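PDB 6I60: alpha-rhamnosidase from Dictyoglomus thermophilum, which probably hydrolyses terminal non-reducing alpha-L-rhamnose residues from alpha-L-rhamnosides. Local coordinates for residues N472-K477 with I783-T788; A564-A569 with Y635-T640; N63-A68 with W120-Q125; G588-V593 with I639-I644. One frame throughout, in Å; residues are numbered along the deposited sequence.

Interaction 1 (N472-K477 with I783-T788); sequences NELINK and IVNQKT
Asn472 N-caps helix 473-488 and turns its amide toward Asn785. With CG anti to the backbone N (chi1 178°), OD1 folds back over the first helical turn and accepts from Ile475 N at 2.6 Å. ND2 points the other way, 3.2 Å from Asn785 OD1 with the amide planes 80° apart, and makes a weak hydrogen bond to Tyr781 OH. Asparagine suits the place because it can accept and donate at once; a leucine here would probably leave Ile475 N without its capping acceptor and loosen the start of the helix. Leu474 comes next and lays CD2 against the turn after helix 777-784, 3.7 Å from Asn785 O, with Lys787 CG alongside. Ile475 then meets Val784 at about a right angle, CG1 to CG1 at 3.6 Å, on the side where Phe830 and Trp829 of helix 826-835 close in. The chemistry is thus divided: Ile475 and Val784 pack in the buried layer, with Leu474 nearer the surface, while Asn472 caps the helix and Asn785 places a polar amide beside it.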
loop_
_atom_site.group_PDB
_atom_site.type_symbol
_atom_site.label_atom_id
_atom_site.label_comp_id
_atom_site.label_asym_id
_atom_site.label_seq_id
_atom_site.Cartn_x
_atom_site.Cartn_y
_atom_site.Cartn_z
ATOM N N ASN A 472 -9.191 13.686 -21.536
ATOM C CA ASN A 472 -8.634 14.900 -20.953
ATOM C C ASN A 472 -7.206 14.610 -20.498
ATOM O O ASN A 472 -6.984 13.716 -19.675
ATOM C CB ASN A 472 -9.506 15.370 -19.786
ATOM C CG ASN A 472 -8.965 16.611 -19.094
ATOM O OD1 ASN A 472 -7.919 16.570 -18.447
ATOM N ND2 ASN A 472 -9.693 17.716 -19.208
ATOM N N GLU A 473 -6.242 15.360 -21.038
ATOM C CA GLU A 473 -4.843 15.107 -20.703
ATOM C C GLU A 473 -4.479 15.640 -19.324
ATOM O O GLU A 473 -3.596 15.078 -18.664
ATOM C CB GLU A 473 -3.924 15.720 -21.762
ATOM C CG GLU A 473 -2.460 15.314 -21.631
ATOM C CD GLU A 473 -2.242 13.818 -21.801
ATOM O OE1 GLU A 473 -1.220 13.306 -21.294
ATOM O OE2 GLU A 473 -3.086 13.156 -22.442
ATOM N N LEU A 474 -5.136 16.710 -18.873
ATOM C CA LEU A 474 -4.885 17.212 -17.526
ATOM C C LEU A 474 -5.284 16.181 -16.477
ATOM O O LEU A 474 -4.590 16.009 -15.468
ATOM C CB LEU A 474 -5.637 18.525 -17.305
ATOM C CG LEU A 474 -5.749 19.021 -15.861
ATOM C CD1 LEU A 474 -4.402 19.508 -15.355
ATOM C CD2 LEU A 474 -6.791 20.120 -15.748
ATOM N N ILE A 475 -6.397 15.480 -16.703
ATOM C CA ILE A 475 -6.794 14.400 -15.804
ATOM C C ILE A 475 -5.775 13.268 -15.849
ATOM O O ILE A 475 -5.433 12.679 -14.815
ATOM C CB ILE A 475 -8.211 13.909 -16.158
ATOM C CG1 ILE A 475 -9.242 14.994 -15.849
ATOM C CG2 ILE A 475 -8.549 12.636 -15.402
ATOM C CD1 ILE A 475 -10.661 14.596 -16.183
ATOM N N ASN A 476 -5.264 12.953 -17.043
ATOM C CA ASN A 476 -4.231 11.928 -17.164
ATOM C C ASN A 476 -2.969 12.323 -16.405
ATOM O O ASN A 476 -2.302 11.470 -15.807
ATOM C CB ASN A 476 -3.912 11.674 -18.638
ATOM C CG ASN A 476 -5.082 11.076 -19.393
ATOM O OD1 ASN A 476 -5.916 10.381 -18.817
ATOM N ND2 ASN A 476 -5.147 11.344 -20.691
ATOM N N LYS A 477 -2.623 13.614 -16.420
ATOM C CA LYS A 477 -1.449 14.067 -15.681
ATOM C C LYS A 477 -1.689 14.008 -14.177
ATOM O O LYS A 477 -0.791 13.637 -13.415
ATOM C CB LYS A 477 -1.067 15.480 -16.116
ATOM C CG LYS A 477 -0.598 15.582 -17.561
ATOM C CD LYS A 477 0.799 15.002 -17.738
ATOM C CE LYS A 477 1.166 14.862 -19.211
ATOM N NZ LYS A 477 2.330 13.950 -19.420
ATOM N N ILE A 783 -14.699 21.239 -11.626
ATOM C CA ILE A 783 -13.753 21.437 -10.534
ATOM C C ILE A 783 -12.416 20.788 -10.869
ATOM O O ILE A 783 -11.351 21.378 -10.649
ATOM C CB ILE A 783 -14.340 20.888 -9.221
ATOM C CG1 ILE A 783 -15.470 21.790 -8.724
ATOM C CG2 ILE A 783 -13.262 20.753 -8.160
ATOM C CD1 ILE A 783 -16.476 21.079 -7.843
ATOM N N VAL A 784 -12.451 19.574 -11.421
ATOM C CA VAL A 784 -11.223 18.850 -11.730
ATOM C C VAL A 784 -10.460 19.539 -12.857
ATOM O O VAL A 784 -9.228 19.646 -12.815
ATOM C CB VAL A 784 -11.552 17.384 -12.070
ATOM C CG1 VAL A 784 -10.518 16.797 -13.014
ATOM C CG2 VAL A 784 -11.645 16.555 -10.797
ATOM N N ASN A 785 -11.178 20.038 -13.866
ATOM C CA ASN A 785 -10.558 20.659 -15.033
ATOM C C ASN A 785 -9.951 22.028 -14.738
ATOM O O ASN A 785 -9.441 22.668 -15.666
ATOM C CB ASN A 785 -11.590 20.782 -16.160
ATOM C CG ASN A 785 -10.956 20.763 -17.544
ATOM O OD1 ASN A 785 -11.555 20.275 -18.502
ATOM N ND2 ASN A 785 -9.746 21.302 -17.655
ATOM N N GLN A 786 -9.979 22.494 -13.494
ATOM C CA GLN A 786 -9.415 23.795 -13.165
ATOM C C GLN A 786 -7.893 23.738 -13.160
ATOM O O GLN A 786 -7.291 22.769 -12.687
ATOM C CB GLN A 786 -9.928 24.271 -11.807
ATOM C CG GLN A 786 -11.360 24.776 -11.839
ATOM C CD GLN A 786 -11.610 25.760 -12.969
ATOM O OE1 GLN A 786 -12.322 25.455 -13.926
ATOM N NE2 GLN A 786 -11.028 26.951 -12.859
ATOM N N LYS A 787 -7.271 24.786 -13.700
ATOM C CA LYS A 787 -5.822 24.926 -13.715
ATOM C C LYS A 787 -5.341 26.061 -12.821
ATOM O O LYS A 787 -4.151 26.393 -12.837
ATOM C CB LYS A 787 -5.323 25.139 -15.145
ATOM C CG LYS A 787 -4.945 23.859 -15.871
ATOM C CD LYS A 787 -4.513 24.145 -17.301
ATOM C CE LYS A 787 -5.483 23.543 -18.306
ATOM N NZ LYS A 787 -4.784 23.088 -19.542
ATOM N N THR A 788 -6.234 26.664 -12.044
ATOM C CA THR A 788 -5.907 27.776 -11.167
ATOM C C THR A 788 -6.087 27.365 -9.712
ATOM O O THR A 788 -6.650 26.312 -9.400
ATOM C CB THR A 788 -6.781 28.989 -11.490
ATOM O OG1 THR A 788 -8.143 28.566 -11.636
ATOM C CG2 THR A 788 -6.320 29.644 -12.782
#

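Interaction 2 (A564-A569 with Y635-T640); sequences AYITIA and YHDVIT
Ile566 carries CG1 between its backbone N and carbonyl carbon (chi1 57°), which aims CG1 at helix 626-648, and chi2 of 131° swings CD1 to Asp637 and Thr640. Asp637 answers with CG anti to its carbonyl carbon, bringing its carboxylate across the isoleucine chain at a slant, Asp637 OD2 3.6 Å from Ile566 CG1. The CD1 methyl enters a notch formed by Asp637, Thr640 and His636: it nears Thr640 OG1 and lies at the edge of the imidazole, close to the ring plane, 4.1 Å from His636 ND1. Beside it Thr567 OG1 approaches His636 CE1 obliquely at 3.5 Å. The hydrogen bonds of these groups are made with other partners. Thr567 OG1 is bonded to Thr563 O, and Thr640 OG1 weakly to His636 O, while Thr640 CG2 sits over a face of the imidazole. The axes of 564-569 and 635-640 pass 10.1 Å apart at 46°, a spacing that the CG1-CD1 arm of isoleucine can bridge, and Phe589 of helix 586-599 packs on Ile566 as well. An alanine at this position is likely to open a gap between the helices and leave the Asp637 and His636 side chains without the methyl that packs against them. Across this interface, then, polar groups act as walls for an aliphatic side chain, and the buried carboxylate is hydrogen-bonded through OD2 to Thr563 OG1, just before 564-569, a polar tie beside the apolar one.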
loop_
_atom_site.group_PDB
_atom_site.type_symbol
_atom_site.label_atom_id
_atom_site.label_comp_id
_atom_site.label_asym_id
_atom_site.label_seq_id
_atom_site.Cartn_x
_atom_site.Cartn_y
_atom_site.Cartn_z
ATOM N N ALA A 564 -9.242 4.473 10.210
ATOM C CA ALA A 564 -8.546 3.636 9.241
ATOM C C ALA A 564 -8.603 2.157 9.597
ATOM O O ALA A 564 -8.408 1.314 8.715
ATOM C CB ALA A 564 -7.088 4.082 9.117
ATOM N N TYR A 565 -8.862 1.822 10.864
ATOM C CA TYR A 565 -8.930 0.418 11.256
ATOM C C TYR A 565 -10.125 -0.275 10.610
ATOM O O TYR A 565 -9.970 -1.302 9.941
ATOM C CB TYR A 565 -8.995 0.298 12.779
ATOM C CG TYR A 565 -8.631 -1.076 13.301
ATOM C CD1 TYR A 565 -7.982 -2.000 12.494
ATOM C CD2 TYR A 565 -8.937 -1.448 14.605
ATOM C CE1 TYR A 565 -7.647 -3.253 12.967
ATOM C CE2 TYR A 565 -8.606 -2.700 15.088
ATOM C CZ TYR A 565 -7.961 -3.599 14.264
ATOM O OH TYR A 565 -7.628 -4.848 14.737
ATOM N N ILE A 566 -11.325 0.274 10.798
ATOM C CA ILE A 566 -12.513 -0.356 10.233
ATOM C C ILE A 566 -12.652 -0.046 8.746
ATOM O O ILE A 566 -13.181 -0.867 7.987
ATOM C CB ILE A 566 -13.771 0.077 11.003
ATOM C CG1 ILE A 566 -13.899 1.596 10.991
ATOM C CG2 ILE A 566 -13.728 -0.416 12.431
ATOM C CD1 ILE A 566 -15.259 2.062 10.597
ATOM N N THR A 567 -12.193 1.128 8.304
ATOM C CA THR A 567 -12.369 1.513 6.907
ATOM C C THR A 567 -11.524 0.643 5.987
ATOM O O THR A 567 -12.033 0.073 5.015
ATOM C CB THR A 567 -12.023 2.991 6.718
ATOM O OG1 THR A 567 -13.020 3.801 7.353
ATOM C CG2 THR A 567 -11.955 3.342 5.238
ATOM N N ILE A 568 -10.226 0.527 6.280
ATOM C CA ILE A 568 -9.353 -0.290 5.443
ATOM C C ILE A 568 -9.800 -1.746 5.475
ATOM O O ILE A 568 -9.779 -2.440 4.451
ATOM C CB ILE A 568 -7.886 -0.129 5.885
ATOM C CG1 ILE A 568 -7.412 1.302 5.626
ATOM C CG2 ILE A 568 -6.993 -1.119 5.158
ATOM C CD1 ILE A 568 -6.052 1.611 6.208
ATOM N N ALA A 569 -10.232 -2.226 6.642
ATOM C CA ALA A 569 -10.732 -3.593 6.732
ATOM C C ALA A 569 -12.001 -3.770 5.906
ATOM O O ALA A 569 -12.169 -4.791 5.230
ATOM C CB ALA A 569 -10.978 -3.969 8.191
ATOM N N TYR A 635 -20.543 8.376 13.461
ATOM C CA TYR A 635 -21.640 7.708 12.770
ATOM C C TYR A 635 -21.109 6.739 11.721
ATOM O O TYR A 635 -21.663 5.649 11.533
ATOM C CB TYR A 635 -22.563 8.750 12.137
ATOM C CG TYR A 635 -23.679 8.178 11.289
ATOM C CD1 TYR A 635 -24.899 7.840 11.853
ATOM C CD2 TYR A 635 -23.515 7.992 9.924
ATOM C CE1 TYR A 635 -25.922 7.322 11.081
ATOM C CE2 TYR A 635 -24.532 7.471 9.145
ATOM C CZ TYR A 635 -25.734 7.142 9.731
ATOM O OH TYR A 635 -26.754 6.625 8.967
ATOM N N HIS A 636 -20.029 7.119 11.034
ATOM C CA HIS A 636 -19.444 6.247 10.021
ATOM C C HIS A 636 -18.935 4.949 10.634
ATOM O O HIS A 636 -19.172 3.862 10.093
ATOM C CB HIS A 636 -18.316 6.982 9.293
ATOM C CG HIS A 636 -17.694 6.198 8.179
ATOM N ND1 HIS A 636 -16.772 5.197 8.397
ATOM C CD2 HIS A 636 -17.853 6.277 6.837
ATOM C CE1 HIS A 636 -16.396 4.687 7.238
ATOM N NE2 HIS A 636 -17.036 5.326 6.275
ATOM N N ASP A 637 -18.240 5.040 11.772
ATOM C CA ASP A 637 -17.669 3.846 12.385
ATOM C C ASP A 637 -18.745 2.919 12.931
ATOM O O ASP A 637 -18.579 1.694 12.901
ATOM C CB ASP A 637 -16.688 4.240 13.492
ATOM C CG ASP A 637 -15.385 4.801 12.945
ATOM O OD1 ASP A 637 -14.524 5.221 13.748
ATOM O OD2 ASP A 637 -15.224 4.823 11.707
ATOM N N VAL A 638 -19.850 3.476 13.420
ATOM C CA VAL A 638 -20.910 2.654 13.993
ATOM C C VAL A 638 -21.763 2.021 12.898
ATOM O O VAL A 638 -22.207 0.875 13.027
ATOM C CB VAL A 638 -21.753 3.500 14.967
ATOM C CG1 VAL A 638 -22.954 2.719 15.465
ATOM C CG2 VAL A 638 -20.899 3.963 16.137
ATOM N N ILE A 639 -21.992 2.744 11.798
ATOM C CA ILE A 639 -22.839 2.218 10.730
ATOM C C ILE A 639 -22.166 1.035 10.044
ATOM O O ILE A 639 -22.785 -0.014 9.832
ATOM C CB ILE A 639 -23.189 3.331 9.725
ATOM C CG1 ILE A 639 -24.466 4.045 10.156
ATOM C CG2 ILE A 639 -23.378 2.760 8.326
ATOM C CD1 ILE A 639 -25.698 3.171 10.073
ATOM N N THR A 640 -20.885 1.184 9.689
ATOM C CA THR A 640 -20.191 0.099 9.005
ATOM C C THR A 640 -19.917 -1.073 9.940
ATOM O O THR A 640 -19.823 -2.218 9.482
ATOM C CB THR A 640 -18.886 0.604 8.387
ATOM O OG1 THR A 640 -17.937 0.872 9.425
ATOM C CG2 THR A 640 -19.127 1.875 7.579
#

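Interaction 3 (N63-A68 with W120-Q125); sequences NEKQTA and WDSKDQ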
loop_
_atom_site.group_PDB
_atom_site.type_symbol
_atom_site.label_atom_id
_atom_site.label_comp_id
_atom_site.label_asym_id
_atom_site.label_seq_id
_atom_site.Cartn_x
_atom_site.Cartn_y
_atom_site.Cartn_z
ATOM N N ASN A 63 -22.172 -15.962 -19.262
ATOM C CA ASN A 63 -23.120 -16.104 -18.152
ATOM C C ASN A 63 -22.798 -17.321 -17.290
ATOM O O ASN A 63 -23.688 -18.062 -16.870
ATOM C CB ASN A 63 -24.562 -16.171 -18.659
ATOM C CG ASN A 63 -24.924 -14.993 -19.532
ATOM O OD1 ASN A 63 -24.952 -13.853 -19.072
ATOM N ND2 ASN A 63 -25.203 -15.263 -20.802
ATOM N N GLU A 64 -21.516 -17.533 -17.022
ATOM C CA GLU A 64 -21.072 -18.654 -16.212
ATOM C C GLU A 64 -20.675 -18.170 -14.824
ATOM O O GLU A 64 -20.211 -17.039 -14.650
ATOM C CB GLU A 64 -19.902 -19.384 -16.877
ATOM C CG GLU A 64 -20.325 -20.423 -17.902
ATOM C CD GLU A 64 -21.064 -21.592 -17.280
ATOM O OE1 GLU A 64 -20.999 -21.751 -16.042
ATOM O OE2 GLU A 64 -21.706 -22.359 -18.030
ATOM N N LYS A 65 -20.875 -19.038 -13.835
ATOM C CA LYS A 65 -20.602 -18.708 -12.445
ATOM C C LYS A 65 -20.328 -19.996 -11.682
ATOM O O LYS A 65 -20.971 -21.019 -11.932
ATOM C CB LYS A 65 -21.773 -17.930 -11.825
ATOM C CG LYS A 65 -22.215 -18.405 -10.452
ATOM C CD LYS A 65 -23.191 -17.422 -9.819
ATOM C CE LYS A 65 -24.130 -18.117 -8.845
ATOM N NZ LYS A 65 -25.045 -17.154 -8.170
ATOM N N GLN A 66 -19.362 -19.945 -10.767
ATOM C CA GLN A 66 -18.994 -21.128 -9.998
ATOM C C GLN A 66 -20.113 -21.514 -9.039
ATOM O O GLN A 66 -20.652 -20.666 -8.322
ATOM C CB GLN A 66 -17.703 -20.879 -9.219
ATOM C CG GLN A 66 -17.367 -21.971 -8.209
ATOM C CD GLN A 66 -16.170 -21.623 -7.344
ATOM O OE1 GLN A 66 -15.051 -21.498 -7.836
ATOM N NE2 GLN A 66 -16.402 -21.467 -6.047
ATOM N N THR A 67 -20.459 -22.803 -9.024
ATOM C CA THR A 67 -21.449 -23.329 -8.095
ATOM C C THR A 67 -20.866 -24.263 -7.045
ATOM O O THR A 67 -21.507 -24.478 -6.013
ATOM C CB THR A 67 -22.556 -24.074 -8.852
ATOM O OG1 THR A 67 -21.981 -25.155 -9.597
ATOM C CG2 THR A 67 -23.274 -23.131 -9.802
ATOM N N ALA A 68 -19.678 -24.816 -7.278
ATOM C CA ALA A 68 -19.052 -25.710 -6.316
ATOM C C ALA A 68 -17.552 -25.739 -6.568
ATOM O O ALA A 68 -17.094 -25.505 -7.689
ATOM C CB ALA A 68 -19.634 -27.127 -6.398
ATOM N N TRP A 120 -17.029 -26.284 -10.222
ATOM C CA TRP A 120 -18.224 -26.668 -10.956
ATOM C C TRP A 120 -18.893 -25.411 -11.491
ATOM O O TRP A 120 -19.118 -24.454 -10.741
ATOM C CB TRP A 120 -19.188 -27.454 -10.064
ATOM C CG TRP A 120 -18.795 -28.890 -9.862
ATOM C CD1 TRP A 120 -19.348 -29.983 -10.463
ATOM C CD2 TRP A 120 -17.767 -29.388 -8.995
ATOM N NE1 TRP A 120 -18.728 -31.129 -10.028
ATOM C CE2 TRP A 120 -17.754 -30.792 -9.126
ATOM C CE3 TRP A 120 -16.856 -28.784 -8.122
ATOM C CZ2 TRP A 120 -16.867 -31.600 -8.416
ATOM C CZ3 TRP A 120 -15.976 -29.590 -7.418
ATOM C CH2 TRP A 120 -15.989 -30.982 -7.570
ATOM N N ASP A 121 -19.204 -25.412 -12.783
ATOM C CA ASP A 121 -19.763 -24.234 -13.432
ATOM C C ASP A 121 -21.261 -24.146 -13.141
ATOM O O ASP A 121 -21.793 -24.827 -12.261
ATOM C CB ASP A 121 -19.460 -24.268 -14.927
ATOM C CG ASP A 121 -20.143 -25.415 -15.636
ATOM O OD1 ASP A 121 -20.664 -26.318 -14.948
ATOM O OD2 ASP A 121 -20.159 -25.414 -16.884
ATOM N N SER A 122 -21.964 -23.301 -13.901
ATOM C CA SER A 122 -23.379 -23.062 -13.647
ATOM C C SER A 122 -24.249 -24.276 -13.958
ATOM O O SER A 122 -25.381 -24.344 -13.469
ATOM C CB SER A 122 -23.861 -21.859 -14.457
ATOM O OG SER A 122 -23.564 -20.642 -13.793
ATOM N N LYS A 123 -23.755 -25.230 -14.748
ATOM C CA LYS A 123 -24.509 -26.434 -15.076
ATOM C C LYS A 123 -23.964 -27.670 -14.392
ATOM O O LYS A 123 -24.127 -28.779 -14.915
ATOM C CB LYS A 123 -24.492 -26.680 -16.567
ATOM C CG LYS A 123 -25.044 -25.585 -17.308
ATOM C CD LYS A 123 -25.310 -26.085 -18.665
ATOM C CE LYS A 123 -25.193 -24.943 -19.602
ATOM N NZ LYS A 123 -26.520 -24.389 -19.724
ATOM N N ASP A 124 -23.288 -27.498 -13.261
ATOM C CA ASP A 124 -22.726 -28.596 -12.483
ATOM C C ASP A 124 -21.744 -29.440 -13.288
ATOM O O ASP A 124 -21.501 -30.600 -12.950
ATOM C CB ASP A 124 -23.831 -29.484 -11.899
ATOM C CG ASP A 124 -23.404 -30.178 -10.623
ATOM O OD1 ASP A 124 -22.544 -29.627 -9.903
ATOM O OD2 ASP A 124 -23.925 -31.278 -10.341
ATOM N N GLN A 125 -21.170 -28.878 -14.349
ATOM C CA GLN A 125 -20.181 -29.592 -15.145
ATOM C C GLN A 125 -18.831 -29.525 -14.443
ATOM O O GLN A 125 -18.343 -28.436 -14.121
ATOM C CB GLN A 125 -20.101 -29.004 -16.551
ATOM C CG GLN A 125 -21.454 -28.866 -17.232
ATOM C CD GLN A 125 -21.354 -28.262 -18.618
ATOM O OE1 GLN A 125 -21.975 -28.745 -19.565
ATOM N NE2 GLN A 125 -20.569 -27.198 -18.743
#
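Ala68 and Trp120 form an antiparallel hydrogen-bonded pair, Trp120 N donating a hydrogen bond to Ala68 O at 2.7 Å. Thr67 N returns a nearly straight bond to Trp120 O (2.7 Å, 174°), and because Thr67 and Ala68 both face Trp120 this is a classic beta bulge. Alanine suits its place, its small CB fitting against the indole, 3.7 Å from Trp120 CE3. Further along, Thr67 OG1 donates to Asp121 O at 2.7 Å, and Ser122 OG donates to Lys65 O in the carbonyl plane. Glu64 OE1 takes Ser122 N on its syn lone pair at 2.8 Å. What positions Ser122 is the type I turn from Asp121 to Asp124: Asp124 N reaches Asp121 O from the face of its plane opposite Thr67 OG1, and Asp121 OD1 accepts from Gln125 N at 2.7 Å. Further out, Lys92 makes a cation-pi contact with Trp120 and Gln66 NE2 bonds to Glu97 O. Side chains thus join backbone in tying the neighbouring antiparallel strands 68-74 and 112-120 of the immunoglobulin-type domain where they meet their loops. One tension remains: Glu64 OE2 lies 3.6 Å from Asp121 OD2, the carboxylate planes nearly parallel (8°) but offset, which may raise one group's proton affinity, though Gln125 NE2 and, weakly, His59 bond Asp121 OD2 and probably offset the repulsion.

Interaction 4 (G588-V593 with I639-I644); sequences GFKKYV and ITLSKI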
loop_
_atom_site.group_PDB
_atom_site.type_symbol
_atom_site.label_atom_id
_atom_site.label_comp_id
_atom_site.label_asym_id
_atom_site.label_seq_id
_atom_site.Cartn_x
_atom_site.Cartn_y
_atom_site.Cartn_z
ATOM N N GLY A 588 -11.375 -5.885 17.750
ATOM C CA GLY A 588 -10.737 -4.581 17.735
ATOM C C GLY A 588 -11.670 -3.474 17.291
ATOM O O GLY A 588 -11.571 -2.344 17.777
ATOM N N PHE A 589 -12.588 -3.778 16.371
ATOM C CA PHE A 589 -13.574 -2.787 15.953
ATOM C C PHE A 589 -14.528 -2.463 17.095
ATOM O O PHE A 589 -14.833 -1.293 17.354
ATOM C CB PHE A 589 -14.360 -3.289 14.739
ATOM C CG PHE A 589 -13.501 -3.755 13.595
ATOM C CD1 PHE A 589 -12.210 -3.281 13.426
ATOM C CD2 PHE A 589 -13.999 -4.666 12.676
ATOM C CE1 PHE A 589 -11.433 -3.713 12.371
ATOM C CE2 PHE A 589 -13.227 -5.099 11.619
ATOM C CZ PHE A 589 -11.944 -4.623 11.467
ATOM N N LYS A 590 -15.015 -3.498 17.788
ATOM C CA LYS A 590 -15.926 -3.283 18.906
ATOM C C LYS A 590 -15.255 -2.505 20.027
ATOM O O LYS A 590 -15.918 -1.734 20.731
ATOM C CB LYS A 590 -16.442 -4.625 19.425
ATOM C CG LYS A 590 -17.888 -4.933 19.059
ATOM C CD LYS A 590 -18.411 -6.135 19.835
ATOM C CE LYS A 590 -19.498 -5.730 20.825
ATOM N NZ LYS A 590 -20.075 -6.904 21.547
ATOM N N LYS A 591 -13.945 -2.684 20.202
ATOM C CA LYS A 591 -13.242 -1.994 21.277
ATOM C C LYS A 591 -13.010 -0.525 20.943
ATOM O O LYS A 591 -13.122 0.336 21.823
ATOM C CB LYS A 591 -11.916 -2.693 21.572
ATOM C CG LYS A 591 -11.465 -2.564 23.017
ATOM C CD LYS A 591 -10.287 -3.477 23.315
ATOM C CE LYS A 591 -10.750 -4.835 23.819
ATOM N NZ LYS A 591 -9.669 -5.542 24.558
ATOM N N TYR A 592 -12.685 -0.217 19.683
ATOM C CA TYR A 592 -12.477 1.179 19.311
ATOM C C TYR A 592 -13.788 1.953 19.325
ATOM O O TYR A 592 -13.841 3.087 19.815
ATOM C CB TYR A 592 -11.817 1.286 17.937
ATOM C CG TYR A 592 -11.837 2.703 17.407
ATOM C CD1 TYR A 592 -11.037 3.686 17.974
ATOM C CD2 TYR A 592 -12.680 3.066 16.364
ATOM C CE1 TYR A 592 -11.061 4.987 17.507
ATOM C CE2 TYR A 592 -12.710 4.366 15.889
ATOM C CZ TYR A 592 -11.898 5.322 16.465
ATOM O OH TYR A 592 -11.922 6.617 15.998
ATOM N N VAL A 593 -14.854 1.363 18.777
ATOM C CA VAL A 593 -16.162 2.007 18.830
ATOM C C VAL A 593 -16.595 2.211 20.274
ATOM O O VAL A 593 -17.227 3.222 20.607
ATOM C CB VAL A 593 -17.185 1.180 18.025
ATOM C CG1 VAL A 593 -18.607 1.644 18.309
ATOM C CG2 VAL A 593 -16.875 1.277 16.540
ATOM N N ILE A 639 -21.992 2.744 11.798
ATOM C CA ILE A 639 -22.839 2.218 10.730
ATOM C C ILE A 639 -22.166 1.035 10.044
ATOM O O ILE A 639 -22.785 -0.014 9.832
ATOM C CB ILE A 639 -23.189 3.331 9.725
ATOM C CG1 ILE A 639 -24.466 4.045 10.156
ATOM C CG2 ILE A 639 -23.378 2.760 8.326
ATOM C CD1 ILE A 639 -25.698 3.171 10.073
ATOM N N THR A 640 -20.885 1.184 9.689
ATOM C CA THR A 640 -20.191 0.099 9.005
ATOM C C THR A 640 -19.917 -1.073 9.940
ATOM O O THR A 640 -19.823 -2.218 9.482
ATOM C CB THR A 640 -18.886 0.604 8.387
ATOM O OG1 THR A 640 -17.937 0.872 9.425
ATOM C CG2 THR A 640 -19.127 1.875 7.579
ATOM N N LEU A 641 -19.784 -0.814 11.244
ATOM C CA LEU A 641 -19.650 -1.911 12.197
ATOM C C LEU A 641 -20.944 -2.706 12.298
ATOM O O LEU A 641 -20.917 -3.940 12.358
ATOM C CB LEU A 641 -19.242 -1.383 13.569
ATOM C CG LEU A 641 -19.064 -2.452 14.651
ATOM C CD1 LEU A 641 -18.018 -3.471 14.232
ATOM C CD2 LEU A 641 -18.687 -1.821 15.979
ATOM N N SER A 642 -22.087 -2.016 12.322
ATOM C CA SER A 642 -23.366 -2.715 12.290
ATOM C C SER A 642 -23.557 -3.456 10.973
ATOM O O SER A 642 -24.253 -4.477 10.931
ATOM C CB SER A 642 -24.512 -1.730 12.522
ATOM O OG SER A 642 -24.990 -1.203 11.298
ATOM N N LYS A 643 -22.949 -2.959 9.894
ATOM C CA LYS A 643 -22.993 -3.678 8.625
ATOM C C LYS A 643 -22.102 -4.913 8.666
ATOM O O LYS A 643 -22.432 -5.946 8.070
ATOM C CB LYS A 643 -22.580 -2.752 7.480
ATOM C CG LYS A 643 -23.429 -2.896 6.227
ATOM C CD LYS A 643 -23.649 -1.554 5.542
ATOM C CE LYS A 643 -24.643 -1.679 4.394
ATOM N NZ LYS A 643 -24.988 -0.356 3.799
ATOM N N ILE A 644 -20.969 -4.825 9.367
ATOM C CA ILE A 644 -20.094 -5.982 9.527
ATOM C C ILE A 644 -20.727 -7.002 10.468
ATOM O O ILE A 644 -20.613 -8.216 10.259
ATOM C CB ILE A 644 -18.705 -5.533 10.021
ATOM C CG1 ILE A 644 -17.966 -4.769 8.918
ATOM C CG2 ILE A 644 -17.880 -6.724 10.489
ATOM C CD1 ILE A 644 -16.676 -4.124 9.376
#
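Leu641 packs between Phe589 and Val593 in a buried, wholly apolar contact of two roughly antiparallel helices, 586-599 and 626-648, which follow one another in the chain. The axes of 588-593 and 639-644 come within 10.9 Å at 150° between directions. Leu641 has CG anti to the backbone N (chi1 -180°), so that its fork opens onto the facing helix: CD1 goes to Phe589 CB at 3.7 Å, and CD2 to Val593 CG2 at 3.6 Å. Phe589 and Val593 stand one helical turn apart, and the two-pronged leucine spans the interval, with the backbone of Lys590 flanking CD2. A turn beyond Leu641, Ile644 sends CD1 obliquely to the phenylalanine ring, 4.2 Å from Phe589 CE2. The bulky ring suits this place because it serves a second helix too, meeting Tyr565 edge-to-face. Lys590, at the border, keeps its aliphatic part near Leu641 while its amine forms a salt bridge with Asp653 of helix 651-672, the helix whose Tyr657 also packs on Leu641. Within helix 626-648, the hydroxyl of Ser642 is satisfied by its OG donating to Ile639 O at 2.9 Å. Neighbouring antiparallel helices sealed by interleaved leucine, valine and phenylalanine are what is expected of the six-hairpin glycosidase domain, in which helical hairpins build the (alpha/alpha)6 barrel seen in this family of enzymes.

Interactions 2 and 4 form one continuous piece of packing: their centres lie about 6 Å apart, both use helix 626-648, and they share Ile639 and Thr640. Phe589 joins them, its CD1 lying 3.4 Å from Ile566 CG2. Interaction 1 belongs to the same six-hairpin domain but closes a long loop of chain within which both are nested; its centre is about 31 Å from that of interaction 2. Interaction 3 stands apart in the N-terminal immunoglobulin-like domain, centre about 35 Å from that of interaction 4. The side chain of Val593 lies about 9 Å, and that of Asp637 about 14 Å, from a bound 2-(2-ethoxyethoxy)ethanol, so neither lines such a site; Tyr656, Glu659 and Leu660 do.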